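Local coordinates for chorismatase (Streptomyces hygroscopicus, PDB 4BPS), which hydrolyses chorismate to pyruvate and a dihydroxydihydrobenzoate in the biosynthesis of the immunosuppressants FK506 and FK520, at residues F72-H77 / H295-V300; T217-R222 / L249-V254; D268-V273 / V337-M342. All coordinates share one frame; numbering follows the deposited sequence. Where two conformers were deposited one is given.

All three contacts reach the sheet that contains the active-site strand 337-343. Interaction 1 joins its strand 296-300 to a separate N-terminal sheet. Interaction 3 sets helix 259-274 against strand 337-343, which carries the proton acceptor E338. Interactions 1 and 3 meet directly, because strands 296-300 and 337-343 are neighbours: Y299 N lies 2.8 Å from E338 O. Interaction 2 joins loop 217-222 to the hairpin turn at 249-254, at the surface beside the pocket. Its Y219 side chain is about 7 Å from the bound 3EB, the K297 side chain about 11 Å. Strand 252-253 leads into helix 259-274; centre to centre, interaction 2 lies about 18 Å from interaction 3 and about 26 Å from interaction 1.

Interaction 1. Residues F72-H77 / H295-V300; sequences FTEVWH and HLKVYV
E74 and K297 form a buried salt bridge between two beta sheets of this YjgF-fold enzyme. E74 lies on strand 72-77 of the N-terminal sheet. K297 lies on strand 296-300 of the sheet that also carries E338. K297 NZ donates to E74 OE1 at 2.7 Å. It arrives on the syn side of the carboxylate, 31° out of its plane, and the two side chains cross at about a right angle. E74 has CG anti to the backbone N (chi1 170°), and its extended chain carries the carboxylate across to the lysine.

Hydrogen bonds fix the rotation of this carboxylate. W76 NE1 donates to the anti lone pair of E74 OE2 at 2.8 Å, nearly in the indole plane. H44 also bonds E74 OE1. Water 1 accepts from K297 NZ at 3.2 Å and donates weakly to E74 OE2. K297 NZ has further partners in E340 and Y140, and its two carboxylate neighbours probably keep it protonated. With an alanine replacing E74, K297 would probably lose one of its two carboxylate mates and the W76 indole N-H its acceptor.

The apolar part is small. The F72 ring, stacked on H44, turns its edge to the lysine chain, with F72 CZ 4.0 Å from K297 CG.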
loop_
_atom_site.group_PDB
_atom_site.type_symbol
_atom_site.label_atom_id
_atom_site.label_comp_id
_atom_site.label_asym_id
_atom_site.label_seq_id
_atom_site.Cartn_x
_atom_site.Cartn_y
_atom_site.Cartn_z
ATOM N N PHE A 72 6.102 -14.754 -0.613
ATOM C CA PHE A 72 5.647 -14.850 0.772
ATOM C C PHE A 72 4.208 -14.377 0.806
ATOM O O PHE A 72 3.709 -13.794 -0.172
ATOM C CB PHE A 72 6.525 -14.003 1.733
ATOM C CG PHE A 72 6.257 -12.530 1.646
ATOM C CD1 PHE A 72 6.788 -11.763 0.605
ATOM C CD2 PHE A 72 5.466 -11.900 2.590
ATOM C CE1 PHE A 72 6.516 -10.401 0.535
ATOM C CE2 PHE A 72 5.189 -10.554 2.525
ATOM C CZ PHE A 72 5.721 -9.798 1.491
ATOM N N THR A 73 3.519 -14.627 1.921
ATOM C CA THR A 73 2.146 -14.172 2.094
ATOM C C THR A 73 2.078 -13.041 3.110
ATOM O O THR A 73 2.602 -13.129 4.238
ATOM C CB THR A 73 1.236 -15.320 2.550
ATOM O OG1 THR A 73 1.352 -16.374 1.598
ATOM C CG2 THR A 73 -0.233 -14.910 2.614
ATOM N N GLU A 74 1.454 -11.956 2.677
ATOM C CA GLU A 74 1.159 -10.810 3.529
ATOM C C GLU A 74 -0.245 -11.027 4.095
ATOM O O GLU A 74 -1.218 -11.054 3.342
ATOM C CB GLU A 74 1.211 -9.548 2.666
ATOM C CG GLU A 74 0.696 -8.273 3.300
ATOM C CD GLU A 74 0.666 -7.123 2.315
ATOM O OE1 GLU A 74 1.525 -7.079 1.395
ATOM O OE2 GLU A 74 -0.225 -6.244 2.440
ATOM N N VAL A 75 -0.351 -11.202 5.416
ATOM C CA VAL A 75 -1.615 -11.543 6.057
ATOM C C VAL A 75 -2.063 -10.378 6.938
ATOM O O VAL A 75 -1.321 -9.947 7.820
ATOM C CB VAL A 75 -1.496 -12.819 6.922
ATOM C CG1 VAL A 75 -2.873 -13.235 7.415
ATOM C CG2 VAL A 75 -0.817 -13.972 6.144
ATOM N N TRP A 76 -3.276 -9.892 6.692
ATOM C CA TRP A 76 -3.880 -8.855 7.520
ATOM C C TRP A 76 -4.801 -9.500 8.547
ATOM O O TRP A 76 -5.526 -10.465 8.254
ATOM C CB TRP A 76 -4.586 -7.816 6.643
ATOM C CG TRP A 76 -3.548 -6.956 6.025
ATOM C CD1 TRP A 76 -2.959 -7.123 4.807
ATOM C CD2 TRP A 76 -2.870 -5.879 6.670
ATOM N NE1 TRP A 76 -1.955 -6.177 4.642
ATOM C CE2 TRP A 76 -1.885 -5.409 5.783
ATOM C CE3 TRP A 76 -3.006 -5.264 7.917
ATOM C CZ2 TRP A 76 -1.047 -4.337 6.102
ATOM C CZ3 TRP A 76 -2.179 -4.197 8.227
ATOM C CH2 TRP A 76 -1.215 -3.746 7.328
ATOM N N HIS A 77 -4.750 -8.942 9.745
ATOM C CA HIS A 77 -5.458 -9.427 10.923
ATOM C C HIS A 77 -6.189 -8.275 11.599
ATOM O O HIS A 77 -5.788 -7.108 11.466
ATOM C CB HIS A 77 -4.446 -9.931 11.956
ATOM C CG HIS A 77 -3.693 -11.155 11.552
ATOM N ND1 HIS A 77 -3.964 -12.389 12.097
ATOM C CD2 HIS A 77 -2.648 -11.338 10.702
ATOM C CE1 HIS A 77 -3.123 -13.283 11.592
ATOM N NE2 HIS A 77 -2.330 -12.672 10.733
ATOM N N HIS A 295 7.204 -5.114 9.460
ATOM C CA HIS A 295 6.456 -5.603 8.300
ATOM C C HIS A 295 6.685 -4.702 7.096
ATOM O O HIS A 295 5.769 -4.173 6.453
ATOM C CB HIS A 295 4.987 -5.851 8.649
ATOM C CG HIS A 295 4.867 -6.900 9.703
ATOM N ND1 HIS A 295 4.714 -6.587 11.038
ATOM C CD2 HIS A 295 5.034 -8.248 9.640
ATOM C CE1 HIS A 295 4.760 -7.706 11.745
ATOM N NE2 HIS A 295 4.947 -8.727 10.924
ATOM N N LEU A 296 7.965 -4.564 6.785
ATOM C CA LEU A 296 8.403 -3.739 5.672
ATOM C C LEU A 296 8.483 -4.528 4.384
ATOM O O LEU A 296 8.957 -5.665 4.374
ATOM C CB LEU A 296 9.762 -3.113 5.965
ATOM C CG LEU A 296 9.800 -2.205 7.205
ATOM C CD1 LEU A 296 10.421 -2.902 8.409
ATOM C CD2 LEU A 296 10.562 -0.929 6.888
ATOM N N LYS A 297 8.040 -3.894 3.307
ATOM C CA LYS A 297 8.298 -4.379 1.958
ATOM C C LYS A 297 9.202 -3.372 1.269
ATOM O O LYS A 297 8.947 -2.161 1.334
ATOM C CB LYS A 297 7.004 -4.599 1.175
ATOM C CG LYS A 297 6.235 -5.811 1.734
ATOM C CD LYS A 297 4.738 -5.621 1.783
ATOM C CE LYS A 297 4.180 -5.412 0.420
ATOM N NZ LYS A 297 2.767 -4.865 0.491
ATOM N N VAL A 298 10.245 -3.889 0.632
ATOM C CA VAL A 298 11.257 -3.085 -0.029
ATOM C C VAL A 298 11.237 -3.489 -1.512
ATOM O O VAL A 298 11.597 -4.620 -1.839
ATOM C CB VAL A 298 12.651 -3.323 0.607
ATOM C CG1 VAL A 298 13.706 -2.486 -0.124
ATOM C CG2 VAL A 298 12.631 -2.986 2.091
ATOM N N TYR A 299 10.762 -2.579 -2.357
ATOM C CA TYR A 299 10.630 -2.846 -3.777
ATOM C C TYR A 299 11.862 -2.339 -4.481
ATOM O O TYR A 299 12.264 -1.189 -4.248
ATOM C CB TYR A 299 9.411 -2.114 -4.309
ATOM C CG TYR A 299 8.113 -2.374 -3.570
ATOM C CD1 TYR A 299 7.403 -3.564 -3.746
ATOM C CD2 TYR A 299 7.554 -1.408 -2.723
ATOM C CE1 TYR A 299 6.182 -3.781 -3.112
ATOM C CE2 TYR A 299 6.334 -1.608 -2.080
ATOM C CZ TYR A 299 5.649 -2.804 -2.288
ATOM O OH TYR A 299 4.430 -3.045 -1.710
ATOM N N VAL A 300 12.476 -3.185 -5.314
ATOM C CA VAL A 300 13.749 -2.855 -5.946
ATOM C C VAL A 300 13.652 -3.135 -7.432
ATOM O O VAL A 300 13.297 -4.247 -7.850
ATOM C CB VAL A 300 14.903 -3.697 -5.348
ATOM C CG1 VAL A 300 16.229 -3.302 -5.956
ATOM C CG2 VAL A 300 14.953 -3.522 -3.803
HETATM O O HOH W 1 1.789 -4.312 3.531
#

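Interaction 2. Residues T217-R222 / L249-V254; sequences TTYGPR and LGHRTV
Y219 overlaps the imidazole of H251 with the hydroxyl end of its ring. The two side chains cross at about a right angle. The ring planes are oblique, at 66°, with centroids 5.2 Å apart. The touching is done by one corner of the phenol: Y219 CE2 lies 3.3 Å from H251 ND1, and the hydroxyl is closer still. Y219 OH and H251 ND1 are hydrogen-bonded at 2.7 Å, with ND1 near the plane of the phenol ring.

The histidine sits on a tight beta hairpin. A type II' turn runs from L249 to R252 and links strand 239-249 to strand 252-253. L249 and R252 are paired by two backbone bonds, and G250 has the positive phi of the second turn position. In H251, CG lies between the backbone N and the carbonyl carbon (chi1 60°), which swings the imidazole toward the tyrosine. The R252 guanidinium reaches the carbonyl of the next residue: R252 NH2 donates to T253 O at 3.0 Å, in the guanidinium plane.

Water 2 gives the second link. It lies 2.7 Å from Y219 OH, in the plane of the phenol ring, and accepts from T253 N at 2.9 Å. Y215, a substrate-binding residue, packs against both Y219 and H251, which places this surface contact at the margin of the pocket.

One phenol oxygen thus serves two bonds, to an imidazole nitrogen and to a water held by the hairpin backbone. The hydroxyl therefore ties loop and hairpin at two points, directly to H251 and through water 2 to T253 N.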
loop_
_atom_site.group_PDB
_atom_site.type_symbol
_atom_site.label_atom_id
_atom_site.label_comp_id
_atom_site.label_asym_id
_atom_site.label_seq_id
_atom_site.Cartn_x
_atom_site.Cartn_y
_atom_site.Cartn_z
ATOM N N THR A 217 2.301 19.288 -13.454
ATOM C CA THR A 217 1.706 18.519 -14.536
ATOM C C THR A 217 2.715 17.688 -15.313
ATOM O O THR A 217 2.315 16.851 -16.111
ATOM C CB THR A 217 0.917 19.410 -15.507
ATOM O OG1 THR A 217 1.816 20.333 -16.119
ATOM C CG2 THR A 217 -0.208 20.156 -14.796
ATOM N N THR A 218 4.006 17.883 -15.060
ATOM C CA THR A 218 5.014 16.977 -15.584
ATOM C C THR A 218 4.645 15.515 -15.337
ATOM O O THR A 218 4.947 14.663 -16.157
ATOM C CB THR A 218 6.366 17.236 -14.892
ATOM O OG1 THR A 218 6.595 18.641 -14.754
ATOM C CG2 THR A 218 7.482 16.579 -15.672
ATOM N N TYR A 219 4.022 15.246 -14.186
ATOM C CA TYR A 219 3.701 13.885 -13.749
ATOM C C TYR A 219 2.277 13.456 -14.144
ATOM O O TYR A 219 1.795 12.409 -13.694
ATOM C CB TYR A 219 3.870 13.786 -12.228
ATOM C CG TYR A 219 5.249 14.224 -11.768
ATOM C CD1 TYR A 219 6.376 13.468 -12.033
ATOM C CD2 TYR A 219 5.427 15.411 -11.076
ATOM C CE1 TYR A 219 7.630 13.864 -11.617
ATOM C CE2 TYR A 219 6.682 15.829 -10.662
ATOM C CZ TYR A 219 7.772 15.044 -10.909
ATOM O OH TYR A 219 9.013 15.428 -10.491
ATOM N N GLY A 220 1.627 14.255 -14.994
ATOM C CA GLY A 220 0.204 14.131 -15.285
ATOM C C GLY A 220 -0.112 13.226 -16.462
ATOM O O GLY A 220 0.693 12.403 -16.887
ATOM N N PRO A 221 -1.308 13.381 -17.031
ATOM C CA PRO A 221 -2.200 14.537 -16.939
ATOM C C PRO A 221 -3.012 14.654 -15.651
ATOM O O PRO A 221 -3.586 15.717 -15.439
ATOM C CB PRO A 221 -3.128 14.351 -18.138
ATOM C CG PRO A 221 -3.185 12.921 -18.321
ATOM C CD PRO A 221 -1.785 12.418 -18.041
ATOM N N ARG A 222 -3.072 13.626 -14.818
ATOM C CA ARG A 222 -3.715 13.771 -13.507
ATOM C C ARG A 222 -2.715 13.343 -12.444
ATOM O O ARG A 222 -2.058 12.309 -12.571
ATOM C CB ARG A 222 -4.995 12.926 -13.374
ATOM C CG ARG A 222 -6.137 13.292 -14.327
ATOM C CD ARG A 222 -6.899 14.612 -14.027
ATOM N NE ARG A 222 -7.388 14.843 -12.652
ATOM C CZ ARG A 222 -8.621 14.591 -12.178
ATOM N NH1 ARG A 222 -9.569 14.011 -12.907
ATOM N NH2 ARG A 222 -8.905 14.899 -10.910
ATOM N N LEU A 249 12.721 14.450 -3.008
ATOM C CA LEU A 249 12.729 15.651 -2.164
ATOM C C LEU A 249 11.883 16.688 -2.918
ATOM O O LEU A 249 12.071 16.919 -4.122
ATOM C CB LEU A 249 14.148 16.070 -1.759
ATOM C CG LEU A 249 14.862 15.057 -0.813
ATOM C CD1 LEU A 249 16.306 15.478 -0.591
ATOM C CD2 LEU A 249 14.178 14.721 0.577
ATOM N N GLY A 250 10.912 17.287 -2.244
ATOM C CA GLY A 250 9.900 18.082 -2.928
ATOM C C GLY A 250 9.042 17.114 -3.721
ATOM O O GLY A 250 8.486 16.170 -3.131
ATOM N N HIS A 251 8.959 17.294 -5.049
ATOM C CA HIS A 251 8.378 16.272 -5.916
ATOM C C HIS A 251 9.450 15.526 -6.702
ATOM O O HIS A 251 9.123 14.608 -7.450
ATOM C CB HIS A 251 7.349 16.849 -6.898
ATOM C CG HIS A 251 7.922 17.886 -7.811
ATOM N ND1 HIS A 251 8.817 17.590 -8.822
ATOM C CD2 HIS A 251 7.762 19.229 -7.809
ATOM C CE1 HIS A 251 9.180 18.717 -9.403
ATOM N NE2 HIS A 251 8.560 19.723 -8.806
ATOM N N ARG A 252 10.697 15.947 -6.585
ATOM C CA ARG A 252 11.735 15.511 -7.502
ATOM C C ARG A 252 12.411 14.214 -7.103
ATOM O O ARG A 252 12.831 14.049 -5.957
ATOM C CB ARG A 252 12.831 16.589 -7.501
ATOM C CG ARG A 252 12.864 17.665 -8.553
ATOM C CD ARG A 252 14.358 18.180 -8.669
ATOM N NE ARG A 252 15.318 17.052 -8.614
ATOM C CZ ARG A 252 16.630 17.111 -8.770
ATOM N NH1 ARG A 252 17.240 18.261 -9.017
ATOM N NH2 ARG A 252 17.335 15.971 -8.687
ATOM N N THR A 253 12.616 13.336 -8.081
ATOM C CA THR A 253 13.517 12.216 -7.903
ATOM C C THR A 253 14.904 12.772 -7.607
ATOM O O THR A 253 15.396 13.658 -8.328
ATOM C CB THR A 253 13.571 11.370 -9.179
ATOM O OG1 THR A 253 12.270 10.834 -9.400
ATOM C CG2 THR A 253 14.605 10.250 -9.057
ATOM N N VAL A 254 15.561 12.240 -6.580
ATOM C CA VAL A 254 16.950 12.586 -6.283
ATOM C C VAL A 254 17.839 11.347 -6.448
ATOM O O VAL A 254 17.346 10.237 -6.654
ATOM C CB VAL A 254 17.102 13.274 -4.916
ATOM C CG1 VAL A 254 16.377 14.618 -4.922
ATOM C CG2 VAL A 254 16.662 12.373 -3.800
HETATM O O HOH W 2 11.449 14.168 -10.658
#

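Interaction 3. Residues D268-V273 / V337-M342; sequences DNMARV and VEIEGM. With 3EB (3-(2-carboxyethyl)benzoic acid), chain B.
Selenomethionine M270 of helix 259-274 reaches strand 337-343 with its terminal methyl and touches I339, E340 and G341. Along the strand, E338 comes first. It is the proton acceptor of the active site, and E338 OE2 lies 3.2 Å from CA of the bound 3EB. Y155, R162, Y215 and R228 also hold this ligand by hydrogen bonds.

I339 turns its side chain to the helix. I339 CG2 lies 3.9 Å and I339 O 3.6 Å from M270 CE. M270 has CG anti to the backbone N, runs on extended to SE and bends at the last torsion (chi3 -84°), which brings CE against the strand backbone.

The CB of E340 points away from the helix. M270 meets its backbone instead, with CE 3.7 Å from E340 C. The E340 carboxylate is held elsewhere: OE1 bonds T180 and Y299, and OE2 bonds W138 and pairs with K297. M270 CE lies 3.9 Å from G341 N.

Segment 268-273 runs at 30° to segment 337-342, with their axes 9.8 Å apart at closest. The helix covers one face of the sheet, where M270 and I339 also pack on L296 and N269 on strand 239-249.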
loop_
_atom_site.group_PDB
_atom_site.type_symbol
_atom_site.label_atom_id
_atom_site.label_comp_id
_atom_site.label_asym_id
_atom_site.label_seq_id
_atom_site.Cartn_x
_atom_site.Cartn_y
_atom_site.Cartn_z
ATOM N N ASP A 268 15.310 8.104 5.075
ATOM C CA ASP A 268 15.235 9.417 5.717
ATOM C C ASP A 268 13.809 9.964 5.682
ATOM O O ASP A 268 13.338 10.540 6.665
ATOM C CB ASP A 268 16.126 10.454 5.023
ATOM C CG ASP A 268 17.606 10.208 5.167
ATOM O OD1 ASP A 268 18.038 9.400 6.006
ATOM O OD2 ASP A 268 18.341 10.883 4.394
ATOM N N ASN A 269 13.132 9.819 4.540
ATOM C CA ASN A 269 11.763 10.315 4.423
ATOM C C ASN A 269 10.838 9.550 5.369
ATOM O O ASN A 269 9.973 10.141 6.044
ATOM C CB ASN A 269 11.267 10.172 2.990
ATOM C CG ASN A 269 11.720 11.328 2.091
ATOM O OD1 ASN A 269 11.823 12.466 2.542
ATOM N ND2 ASN A 269 11.897 11.053 0.794
HETATM N N MSE A 270 11.009 8.232 5.469
HETATM C CA MSE A 270 10.211 7.446 6.392
HETATM C C MSE A 270 10.448 7.917 7.832
HETATM O O MSE A 270 9.495 8.074 8.598
HETATM C CB MSE A 270 10.570 5.968 6.215
HETATM C CG MSE A 270 9.903 5.044 7.207
HETATM SE SE MSE A 270 10.249 3.154 6.852
HETATM C CE MSE A 270 8.866 2.836 5.518
ATOM N N ALA A 271 11.715 8.148 8.194
ATOM C CA ALA A 271 12.031 8.606 9.553
ATOM C C ALA A 271 11.417 9.967 9.816
ATOM O O ALA A 271 10.939 10.229 10.917
ATOM C CB ALA A 271 13.534 8.641 9.772
ATOM N N ARG A 272 11.390 10.832 8.811
ATOM C CA ARG A 272 10.840 12.170 9.016
ATOM C C ARG A 272 9.332 12.101 9.239
ATOM O O ARG A 272 8.792 12.792 10.104
ATOM C CB ARG A 272 11.164 13.096 7.843
ATOM C CG ARG A 272 10.891 14.549 8.205
ATOM C CD ARG A 272 11.119 15.531 7.068
ATOM N NE ARG A 272 12.443 15.316 6.524
ATOM C CZ ARG A 272 12.686 14.665 5.398
ATOM N NH1 ARG A 272 13.934 14.441 5.022
ATOM N NH2 ARG A 272 11.692 14.233 4.637
ATOM N N VAL A 273 8.644 11.269 8.467
ATOM C CA VAL A 273 7.201 11.182 8.527
ATOM C C VAL A 273 6.738 10.723 9.903
ATOM O O VAL A 273 5.732 11.189 10.431
ATOM C CB VAL A 273 6.709 10.213 7.443
ATOM C CG1 VAL A 273 5.285 9.783 7.694
ATOM C CG2 VAL A 273 6.830 10.872 6.094
ATOM N N VAL A 337 14.007 2.218 -6.001
ATOM C CA VAL A 337 13.740 1.519 -4.750
ATOM C C VAL A 337 12.649 2.264 -4.002
ATOM O O VAL A 337 12.566 3.502 -4.087
ATOM C CB VAL A 337 15.029 1.434 -3.890
ATOM C CG1 VAL A 337 15.664 2.829 -3.617
ATOM C CG2 VAL A 337 14.764 0.674 -2.568
ATOM N N GLU A 338 11.795 1.534 -3.282
ATOM C CA GLU A 338 10.866 2.158 -2.351
ATOM C C GLU A 338 10.665 1.229 -1.160
ATOM O O GLU A 338 10.863 0.014 -1.276
ATOM C CB GLU A 338 9.494 2.378 -2.963
ATOM C CG GLU A 338 9.436 3.494 -3.931
ATOM C CD GLU A 338 8.010 3.763 -4.350
ATOM O OE1 GLU A 338 7.183 2.799 -4.319
ATOM O OE2 GLU A 338 7.686 4.900 -4.713
ATOM N N ILE A 339 10.252 1.801 -0.034
ATOM C CA ILE A 339 10.040 1.050 1.181
ATOM C C ILE A 339 8.709 1.461 1.807
ATOM O O ILE A 339 8.429 2.656 1.927
ATOM C CB ILE A 339 11.171 1.302 2.195
ATOM C CG1 ILE A 339 12.545 1.080 1.560
ATOM C CG2 ILE A 339 11.004 0.409 3.425
ATOM C CD1 ILE A 339 13.310 2.324 1.303
ATOM N N GLU A 340 7.899 0.471 2.208
ATOM C CA GLU A 340 6.712 0.712 3.009
ATOM C C GLU A 340 6.845 -0.077 4.315
ATOM O O GLU A 340 7.658 -0.994 4.431
ATOM C CB GLU A 340 5.435 0.278 2.263
ATOM C CG GLU A 340 5.354 -1.207 2.000
ATOM C CD GLU A 340 4.064 -1.608 1.305
ATOM O OE1 GLU A 340 3.842 -1.178 0.154
ATOM O OE2 GLU A 340 3.249 -2.367 1.915
ATOM N N GLY A 341 5.979 0.215 5.281
ATOM C CA GLY A 341 5.953 -0.547 6.505
ATOM C C GLY A 341 4.940 0.063 7.467
ATOM O O GLY A 341 4.174 0.952 7.102
HETATM N N MSE A 342 4.974 -0.374 8.724
HETATM C CA MSE A 342 4.007 0.128 9.707
HETATM C C MSE A 342 4.614 0.092 11.096
HETATM O O MSE A 342 5.599 -0.607 11.355
HETATM C CB MSE A 342 2.697 -0.673 9.669
HETATM C CG MSE A 342 2.834 -2.129 10.054
HETATM SE SE MSE A 342 1.098 -3.015 10.226
HETATM C CE MSE A 342 0.681 -2.349 11.976
HETATM C C 3EB B . 5.970 9.190 -4.890
HETATM O O 3EB B . 5.258 9.828 -5.673
HETATM C CA 3EB B . 6.527 7.838 -5.239
HETATM O OAB 3EB B . 0.415 6.303 -6.844
HETATM O OAD 3EB B . -0.370 5.260 -5.051
HETATM C CAE 3EB B . 4.365 6.314 -3.729
HETATM C CAF 3EB B . 3.250 5.901 -3.009
HETATM C CAG 3EB B . 4.275 6.547 -5.101
HETATM C CAH 3EB B . 2.037 5.703 -3.647
HETATM C CAL 3EB B . 0.587 5.822 -5.706
HETATM C CAM 3EB B . 3.040 6.362 -5.724
HETATM C CAN 3EB B . 1.913 5.960 -5.008
HETATM O OXT 3EB B . 6.332 9.663 -3.746
HETATM C C2 3EB B . 5.483 6.941 -5.937
#